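Aminoglycoside phosphotransferase (PDB 4PDY) is probably a transferase of the aminoglycoside phosphotransferase family, with a protein kinase-like fold, and holds a bound histidine. Local coordinates at residues A[116-121]-A[229-234]; A[126-131]-A[257-262]. One frame throughout, in Å; residues are numbered along the deposited sequence.

Contact 1 of 2, residues A[116-121]-A[229-234]; sequences ANFGLP and SNCLYT. With HIS (histidine), chain B.
One backbone hydrogen bond ties the loop 116-121 to the strand 231-233: Ala116 N donates to Cys231 O at 2.9 Å. The donor lies almost on the extension of the C=O bond, but the hydrogen bond is bent at the hydrogen, with an N-H...O angle of 138°. Tyr233, bonded through its backbone to Gln114, carries the same pairing one step further.

The alanine methyl sits close beside the acceptor, Ala116 CB to Cys231 O 3.3 Å, and packs against Cys231 CB at 4.1 Å. The sulfur reaches the rim of the Phe118 ring, 4.1 Å from SG to CZ. SG lies 83° off the ring normal, so this sulfur-aromatic contact is made at the ring edge. With chi1 near -71°, Phe118 CG stands opposite its own carbonyl carbon, which sends the ring toward strand 231-233, CZ leading to the sulfur; Leu259 and Arg262 of helix 252-266 also touch it.

Within the loop, Asn117 OD1 accepts from Gly119 N at 2.9 Å, an Asx turn, while Leu120 N bonds to Asn117 O and closes a type I turn just before helix 121-137.

Both methyls of Leu232 lie against one side of the bound histidine: CD1 touches the ligand's CA and its ring carbon CD2, each at 3.7 Å, and CD2 of the leucine approaches OXT at 3.8 Å. An alanine here would take away both methyls and would probably open a gap beside the ligand's CA and imidazole and deprive its carboxylate of an apolar wall.

Strand 231-233 is the middle member of a three-stranded antiparallel sheet, between 114-115 and 239-241. Through Leu232 it joins Trp110, Val111 and Ile242 in lining the histidine pocket, in a chain whose family belongs to the protein kinase clan.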
ATOM      1  N   ALA A 116       9.736   2.005  -7.306  1.00 13.72           N
ATOM      2  CA  ALA A 116       9.899   0.590  -7.616  1.00 12.93           C
ATOM      3  C   ALA A 116       9.017   0.194  -8.796  1.00 12.40           C
ATOM      4  O   ALA A 116       7.872   0.626  -8.913  1.00 16.15           O
ATOM      5  CB  ALA A 116       9.541  -0.275  -6.413  1.00 12.88           C
ATOM      6  N   ASN A 117       9.573  -0.642  -9.653  1.00 12.69           N
ATOM      7  CA  ASN A 117       8.881  -1.200 -10.764  1.00 13.60           C
ATOM      8  C   ASN A 117       8.343  -2.551 -10.312  1.00 14.69           C
ATOM      9  O   ASN A 117       9.063  -3.525 -10.254  1.00 13.99           O
ATOM     10  CB  ASN A 117       9.844  -1.370 -11.931  1.00 14.50           C
ATOM     11  CG  ASN A 117       9.174  -1.909 -13.162  1.00 15.96           C
ATOM     12  OD1 ASN A 117       8.060  -2.463 -13.101  1.00 16.66           O
ATOM     13  ND2 ASN A 117       9.842  -1.756 -14.304  1.00 17.23           N
ATOM     14  N   PHE A 118       7.065  -2.574  -9.978  1.00 13.36           N
ATOM     15  CA  PHE A 118       6.449  -3.772  -9.439  1.00 12.90           C
ATOM     16  C   PHE A 118       6.234  -4.853 -10.501  1.00 14.32           C
ATOM     17  O   PHE A 118       5.745  -5.942 -10.189  1.00 16.69           O
ATOM     18  CB  PHE A 118       5.131  -3.433  -8.721  1.00 15.11           C
ATOM     19  CG  PHE A 118       5.273  -2.692  -7.396  1.00 13.12           C
ATOM     20  CD1 PHE A 118       6.461  -2.626  -6.693  1.00 13.60           C
ATOM     21  CD2 PHE A 118       4.138  -2.147  -6.799  1.00 14.66           C
ATOM     22  CE1 PHE A 118       6.530  -1.986  -5.460  1.00 14.40           C
ATOM     23  CE2 PHE A 118       4.199  -1.522  -5.569  1.00 15.29           C
ATOM     24  CZ  PHE A 118       5.397  -1.421  -4.906  1.00 14.04           C
ATOM     25  N   GLY A 119       6.649  -4.601 -11.736  1.00 14.68           N
ATOM     26  CA  GLY A 119       6.689  -5.643 -12.753  1.00 14.82           C
ATOM     27  C   GLY A 119       8.020  -6.366 -12.858  1.00 14.33           C
ATOM     28  O   GLY A 119       8.156  -7.258 -13.685  1.00 17.13           O
ATOM     29  N   LEU A 120       9.006  -5.967 -12.041  1.00 13.81           N
ATOM     30  CA  LEU A 120      10.329  -6.585 -12.017  1.00 14.14           C
ATOM     31  C   LEU A 120      10.483  -7.391 -10.748  1.00 13.29           C
ATOM     32  O   LEU A 120      10.377  -6.838  -9.659  1.00 12.72           O
ATOM     33  CB  LEU A 120      11.454  -5.540 -12.074  1.00 15.51           C
ATOM     34  CG  LEU A 120      11.568  -4.774 -13.373  1.00 16.72           C
ATOM     35  CD1 LEU A 120      12.705  -3.764 -13.272  1.00 17.34           C
ATOM     36  CD2 LEU A 120      11.808  -5.731 -14.531  1.00 17.56           C
ATOM     37  N   PRO A 121      10.759  -8.696 -10.880  1.00 13.64           N
ATOM     38  CA  PRO A 121      10.968  -9.499  -9.686  1.00 12.87           C
ATOM     39  C   PRO A 121      11.978  -8.939  -8.695  1.00 12.80           C
ATOM     40  O   PRO A 121      11.785  -8.970  -7.508  1.00 12.43           O
ATOM     41  CB  PRO A 121      11.417 -10.840 -10.259  1.00 15.72           C
ATOM     42  CG  PRO A 121      10.686 -10.946 -11.552  1.00 18.20           C
ATOM     43  CD  PRO A 121      10.715  -9.535 -12.095  1.00 15.85           C
ATOM     44  N   SER A 229       5.662   5.024  -5.699  1.00 13.50           N
ATOM     45  CA  SER A 229       6.251   6.284  -5.281  1.00 14.79           C
ATOM     46  C   SER A 229       6.700   6.326  -3.824  1.00 13.54           C
ATOM     47  O   SER A 229       7.441   7.237  -3.466  1.00 16.40           O
ATOM     48  CB  SER A 229       5.319   7.458  -5.578  1.00 17.64           C
ATOM     49  OG  SER A 229       4.063   7.304  -4.967  1.00 21.14           O
ATOM     50  N   ASN A 230       6.258   5.370  -2.980  1.00 11.02           N
ATOM     51  CA  ASN A 230       6.735   5.282  -1.607  1.00 10.45           C
ATOM     52  C   ASN A 230       7.799   4.206  -1.381  1.00 10.72           C
ATOM     53  O   ASN A 230       8.285   4.060  -0.262  1.00 10.73           O
ATOM     54  CB  ASN A 230       5.560   5.002  -0.665  1.00 10.47           C
ATOM     55  CG  ASN A 230       4.621   6.167  -0.540  1.00 11.67           C
ATOM     56  OD1 ASN A 230       4.986   7.328  -0.802  1.00 13.19           O
ATOM     57  ND2 ASN A 230       3.385   5.883  -0.109  1.00 13.54           N
ATOM     58  N   CYS A 231       8.147   3.480  -2.450  1.00 10.82           N
ATOM     59  CA  CYS A 231       9.056   2.341  -2.377  1.00 10.75           C
ATOM     60  C   CYS A 231      10.214   2.631  -3.324  1.00 11.57           C
ATOM     61  O   CYS A 231      10.161   2.299  -4.488  1.00 12.41           O
ATOM     62  CB  CYS A 231       8.326   1.047  -2.781  1.00 10.36           C
ATOM     63  SG  CYS A 231       6.917   0.634  -1.733  1.00 12.69           S
ATOM     64  N   LEU A 232      11.243   3.282  -2.811  1.00 10.40           N
ATOM     65  CA  LEU A 232      12.297   3.783  -3.688  1.00 11.18           C
ATOM     66  C   LEU A 232      13.398   2.734  -3.847  1.00  9.99           C
ATOM     67  O   LEU A 232      14.038   2.346  -2.869  1.00 11.85           O
ATOM     68  CB  LEU A 232      12.863   5.047  -3.075  1.00 13.58           C
ATOM     69  CG  LEU A 232      11.851   6.181  -2.945  1.00 16.25           C
ATOM     70  CD1 LEU A 232      12.520   7.388  -2.332  1.00 16.38           C
ATOM     71  CD2 LEU A 232      11.228   6.533  -4.285  1.00 21.60           C
ATOM     72  N   TYR A 233      13.589   2.271  -5.078  1.00 11.65           N
ATOM     73  CA  TYR A 233      14.643   1.318  -5.410  1.00 10.88           C
ATOM     74  C   TYR A 233      15.913   2.131  -5.700  1.00 11.07           C
ATOM     75  O   TYR A 233      15.942   2.994  -6.598  1.00 13.53           O
ATOM     76  CB  TYR A 233      14.253   0.485  -6.621  1.00 11.01           C
ATOM     77  CG  TYR A 233      15.176  -0.668  -6.879  1.00 11.42           C
ATOM     78  CD1 TYR A 233      14.956  -1.897  -6.265  1.00 12.25           C
ATOM     79  CD2 TYR A 233      16.266  -0.543  -7.719  1.00 12.60           C
ATOM     80  CE1 TYR A 233      15.801  -2.968  -6.469  1.00 13.38           C
ATOM     81  CE2 TYR A 233      17.127  -1.586  -7.931  1.00 13.69           C
ATOM     82  CZ  TYR A 233      16.889  -2.816  -7.317  1.00 13.08           C
ATOM     83  OH  TYR A 233      17.745  -3.863  -7.535  1.00 16.95           O
ATOM     84  N   THR A 234      16.932   1.897  -4.886  1.00 11.96           N
ATOM     85  CA  THR A 234      18.102   2.770  -4.836  1.00 13.13           C
ATOM     86  C   THR A 234      19.244   2.229  -5.701  1.00 13.99           C
ATOM     87  O   THR A 234      19.226   1.068  -6.114  1.00 14.21           O
ATOM     88  CB  THR A 234      18.664   2.873  -3.406  1.00 14.31           C
ATOM     89  OG1 THR A 234      19.257   1.620  -3.058  1.00 14.92           O
ATOM     90  CG2 THR A 234      17.596   3.272  -2.389  1.00 15.41           C
TER
HETATM   91  N   HIS B 401      14.241  10.012  -4.896  1.00 46.96           N
HETATM   92  CA  HIS B 401      12.786   9.946  -4.979  1.00 42.08           C
HETATM   93  C   HIS B 401      12.370   9.907  -6.446  1.00 36.73           C
HETATM   94  O   HIS B 401      12.047  10.876  -7.035  1.00 48.44           O
HETATM   95  CB  HIS B 401      12.125  11.151  -4.297  1.00 46.47           C
HETATM   96  CG  HIS B 401      12.270  11.187  -2.804  1.00 39.56           C
HETATM   97  ND1 HIS B 401      11.207  11.462  -1.969  1.00 40.71           N
HETATM   98  CD2 HIS B 401      13.345  11.015  -1.996  1.00 36.94           C
HETATM   99  CE1 HIS B 401      11.618  11.447  -0.713  1.00 28.64           C
HETATM  100  NE2 HIS B 401      12.910  11.171  -0.700  1.00 28.08           N
HETATM  101  OXT HIS B 401      12.360   8.836  -7.064  1.00 52.14           O

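Contact 2 of 2, residues A[126-131]-A[257-262]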
ATOM      1  N   GLN A 126      12.958  -6.756  -3.315  1.00  9.85           N
ATOM      2  CA  GLN A 126      13.519  -5.799  -2.373  1.00  9.21           C
ATOM      3  C   GLN A 126      12.455  -5.021  -1.589  1.00  8.05           C
ATOM      4  O   GLN A 126      12.689  -4.684  -0.434  1.00  8.92           O
ATOM      5  CB  GLN A 126      14.550  -4.868  -3.053  1.00  9.70           C
ATOM      6  CG  GLN A 126      15.818  -5.625  -3.452  1.00 11.67           C
ATOM      7  CD  GLN A 126      16.460  -6.333  -2.267  1.00 11.43           C
ATOM      8  OE1 GLN A 126      16.642  -5.749  -1.201  1.00 11.94           O
ATOM      9  NE2 GLN A 126      16.745  -7.622  -2.433  1.00 16.28           N
ATOM     10  N   THR A 127      11.338  -4.714  -2.245  1.00  8.41           N
ATOM     11  CA  THR A 127      10.200  -4.112  -1.534  1.00  8.70           C
ATOM     12  C   THR A 127       9.672  -5.049  -0.429  1.00  8.94           C
ATOM     13  O   THR A 127       9.501  -4.621   0.684  1.00  9.02           O
ATOM     14  CB  THR A 127       9.087  -3.713  -2.521  1.00  8.23           C
ATOM     15  OG1 THR A 127       9.626  -2.851  -3.537  1.00  9.99           O
ATOM     16  CG2 THR A 127       7.951  -2.996  -1.821  1.00  9.08           C
ATOM     17  N   ALA A 128       9.491  -6.314  -0.779  1.00  8.53           N
ATOM     18  CA  ALA A 128       9.047  -7.316   0.177  1.00  8.65           C
ATOM     19  C   ALA A 128      10.039  -7.436   1.335  1.00  9.29           C
ATOM     20  O   ALA A 128       9.664  -7.485   2.492  1.00  9.81           O
ATOM     21  CB  ALA A 128       8.874  -8.645  -0.523  1.00  9.75           C
ATOM     22  N   TYR A 129      11.327  -7.507   1.027  1.00  9.01           N
ATOM     23  CA  TYR A 129      12.346  -7.628   2.050  1.00  9.37           C
ATOM     24  C   TYR A 129      12.240  -6.478   3.036  1.00  8.60           C
ATOM     25  O   TYR A 129      12.272  -6.649   4.263  1.00  9.43           O
ATOM     26  CB  TYR A 129      13.730  -7.698   1.376  1.00  9.53           C
ATOM     27  CG  TYR A 129      14.888  -8.078   2.261  1.00 11.08           C
ATOM     28  CD1 TYR A 129      14.852  -9.233   3.034  1.00 14.51           C
ATOM     29  CD2 TYR A 129      16.063  -7.330   2.246  1.00 15.11           C
ATOM     30  CE1 TYR A 129      15.940  -9.591   3.820  1.00 15.50           C
ATOM     31  CE2 TYR A 129      17.140  -7.685   3.022  1.00 17.73           C
ATOM     32  CZ  TYR A 129      17.078  -8.811   3.809  1.00 17.56           C
ATOM     33  OH  TYR A 129      18.147  -9.167   4.586  1.00 23.54           O
ATOM     34  N   THR A 130      12.179  -5.270   2.488  1.00  8.41           N
ATOM     35  CA  THR A 130      12.099  -4.081   3.310  1.00  8.82           C
ATOM     36  C   THR A 130      10.825  -4.072   4.184  1.00  7.91           C
ATOM     37  O   THR A 130      10.896  -3.740   5.378  1.00  9.07           O
ATOM     38  CB  THR A 130      12.189  -2.832   2.410  1.00  9.02           C
ATOM     39  OG1 THR A 130      13.538  -2.724   1.935  1.00 10.05           O
ATOM     40  CG2 THR A 130      11.760  -1.585   3.132  1.00 10.62           C
ATOM     41  N   LEU A 131       9.683  -4.371   3.571  1.00  8.55           N
ATOM     42  CA  LEU A 131       8.437  -4.423   4.339  1.00  8.83           C
ATOM     43  C   LEU A 131       8.517  -5.452   5.482  1.00  9.07           C
ATOM     44  O   LEU A 131       8.067  -5.186   6.599  1.00 10.12           O
ATOM     45  CB  LEU A 131       7.270  -4.744   3.413  1.00  9.86           C
ATOM     46  CG  LEU A 131       6.863  -3.616   2.448  1.00 10.99           C
ATOM     47  CD1 LEU A 131       5.953  -4.199   1.372  1.00 11.76           C
ATOM     48  CD2 LEU A 131       6.206  -2.445   3.171  1.00 11.03           C
ATOM     49  N   ALA A 257      -0.099  -8.995   0.931  1.00 10.04           N
ATOM     50  CA  ALA A 257      -1.167  -9.100  -0.054  1.00  9.78           C
ATOM     51  C   ALA A 257      -1.265  -7.846  -0.919  1.00  9.18           C
ATOM     52  O   ALA A 257      -1.584  -7.944  -2.089  1.00  9.96           O
ATOM     53  CB  ALA A 257      -2.509  -9.400   0.625  1.00 10.83           C
ATOM     54  N   HIS A 258      -1.103  -6.679  -0.318  1.00 10.35           N
ATOM     55  CA  HIS A 258      -1.176  -5.435  -1.109  1.00 10.40           C
ATOM     56  C   HIS A 258      -0.039  -5.317  -2.139  1.00 10.40           C
ATOM     57  O   HIS A 258      -0.312  -5.007  -3.295  1.00 10.58           O
ATOM     58  CB  HIS A 258      -1.257  -4.205  -0.192  1.00 11.80           C
ATOM     59  CG  HIS A 258      -2.470  -4.199   0.698  1.00 15.17           C
ATOM     60  ND1 HIS A 258      -2.486  -3.566   1.917  1.00 17.13           N
ATOM     61  CD2 HIS A 258      -3.678  -4.796   0.568  1.00 18.45           C
ATOM     62  CE1 HIS A 258      -3.670  -3.731   2.486  1.00 18.75           C
ATOM     63  NE2 HIS A 258      -4.418  -4.458   1.675  1.00 20.51           N
ATOM     64  N   LEU A 259       1.169  -5.665  -1.737  1.00  9.55           N
ATOM     65  CA  LEU A 259       2.277  -5.741  -2.681  1.00  9.53           C
ATOM     66  C   LEU A 259       1.987  -6.755  -3.775  1.00 10.87           C
ATOM     67  O   LEU A 259       2.176  -6.487  -4.968  1.00 10.52           O
ATOM     68  CB  LEU A 259       3.565  -6.097  -1.961  1.00 10.40           C
ATOM     69  CG  LEU A 259       4.789  -6.250  -2.880  1.00  9.48           C
ATOM     70  CD1 LEU A 259       5.109  -4.981  -3.678  1.00 10.06           C
ATOM     71  CD2 LEU A 259       5.982  -6.651  -2.059  1.00 10.99           C
ATOM     72  N   LEU A 260       1.512  -7.942  -3.377  1.00  9.98           N
ATOM     73  CA  LEU A 260       1.249  -8.962  -4.363  1.00  9.94           C
ATOM     74  C   LEU A 260       0.172  -8.542  -5.356  1.00  8.95           C
ATOM     75  O   LEU A 260       0.278  -8.799  -6.547  1.00 10.38           O
ATOM     76  CB  LEU A 260       0.857 -10.278  -3.669  1.00  9.85           C
ATOM     77  CG  LEU A 260       1.996 -11.046  -3.003  1.00 11.55           C
ATOM     78  CD1 LEU A 260       1.492 -12.058  -1.983  1.00 11.79           C
ATOM     79  CD2 LEU A 260       2.838 -11.788  -4.037  1.00 12.31           C
ATOM     80  N   ARG A 261      -0.917  -7.960  -4.869  1.00  9.51           N
ATOM     81  CA  ARG A 261      -2.002  -7.653  -5.773  1.00 10.51           C
ATOM     82  C   ARG A 261      -1.539  -6.628  -6.815  1.00 10.89           C
ATOM     83  O   ARG A 261      -1.816  -6.757  -7.994  1.00 11.77           O
ATOM     84  CB  ARG A 261      -3.270  -7.178  -5.046  1.00 11.02           C
ATOM     85  CG  ARG A 261      -4.465  -7.331  -5.964  1.00 12.82           C
ATOM     86  CD  ARG A 261      -5.711  -6.576  -5.560  1.00 14.20           C
ATOM     87  NE  ARG A 261      -6.238  -6.824  -4.226  1.00 14.22           N
ATOM     88  CZ  ARG A 261      -6.996  -7.860  -3.817  1.00 16.67           C
ATOM     89  NH1 ARG A 261      -7.343  -8.860  -4.621  1.00 15.25           N
ATOM     90  NH2 ARG A 261      -7.436  -7.856  -2.570  1.00 18.51           N
ATOM     91  N   ARG A 262      -0.872  -5.607  -6.341  1.00 11.99           N
ATOM     92  CA  ARG A 262      -0.399  -4.560  -7.261  1.00 11.48           C
ATOM     93  C   ARG A 262       0.598  -5.110  -8.271  1.00 11.10           C
ATOM     94  O   ARG A 262       0.528  -4.799  -9.474  1.00 14.80           O
ATOM     95  CB  ARG A 262       0.215  -3.416  -6.456  1.00 13.46           C
ATOM     96  CG  ARG A 262      -0.842  -2.586  -5.733  1.00 18.59           C
ATOM     97  CD  ARG A 262      -0.295  -1.359  -5.012  1.00 25.28           C
ATOM     98  NE  ARG A 262      -1.385  -0.619  -4.355  1.00 29.11           N
ATOM     99  CZ  ARG A 262      -1.587  -0.515  -3.033  1.00 31.81           C
ATOM    100  NH1 ARG A 262      -0.761  -1.063  -2.137  1.00 24.21           N
ATOM    101  NH2 ARG A 262      -2.634   0.178  -2.593  1.00 37.00           N
TER
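Leu259 of helix 252-266 points its side chain at helix 121-137 and meets Thr127, Ala128 and Leu131 there. From CB, which lies on the side facing the other helix, the chain runs to CG with chi1 at 178°; this extended course, opposite the backbone N, carries the two methyls across the gap. CD1 goes to Thr127, whose CG2 is 3.9 Å away. CD2 goes to Ala128, 3.8 Å from CB and equally close to the backbone N, so that this methyl rests on the surface of the helix itself. Leu131 adds its CD1 at 4.2 Å from the same CD2, one turn further along.

No hydrogen bond crosses the interface. The hydroxyl of Thr127 is bonded within its own helix, to His123 O, and its methyl is the part that meets the leucine. Phe281 of helix 271-284 also packs on Ala128.

The axes of the two short segments approach to 10.9 Å at 169°, nearly antiparallel. At that spacing Leu259 spans the gap between the helices, in antiparallel helix packing within the helical C-terminal lobe of a kinase-like fold.

Both contacts are buried, but they differ in chemistry. Contact 1 joins loop to strand and combines a backbone hydrogen bond with apolar and sulfur contacts; contact 2 joins two helices through apolar packing without a hydrogen bond, methyl groups against each other and against the helix backbone. They meet directly: Phe118 CE1 touches Leu259 CD1 at 3.8 Å, and Cys231 SG touches Thr127 CG2 at 3.8 Å. The loop 116-121 leads straight into helix 121-137, so one side of each contact comes from neighbouring chain, and their segments alternate along the sequence. Contact 1 borders the bound histidine through Leu232, whereas Thr127 of contact 2 lies about 13 Å from it by its side chain.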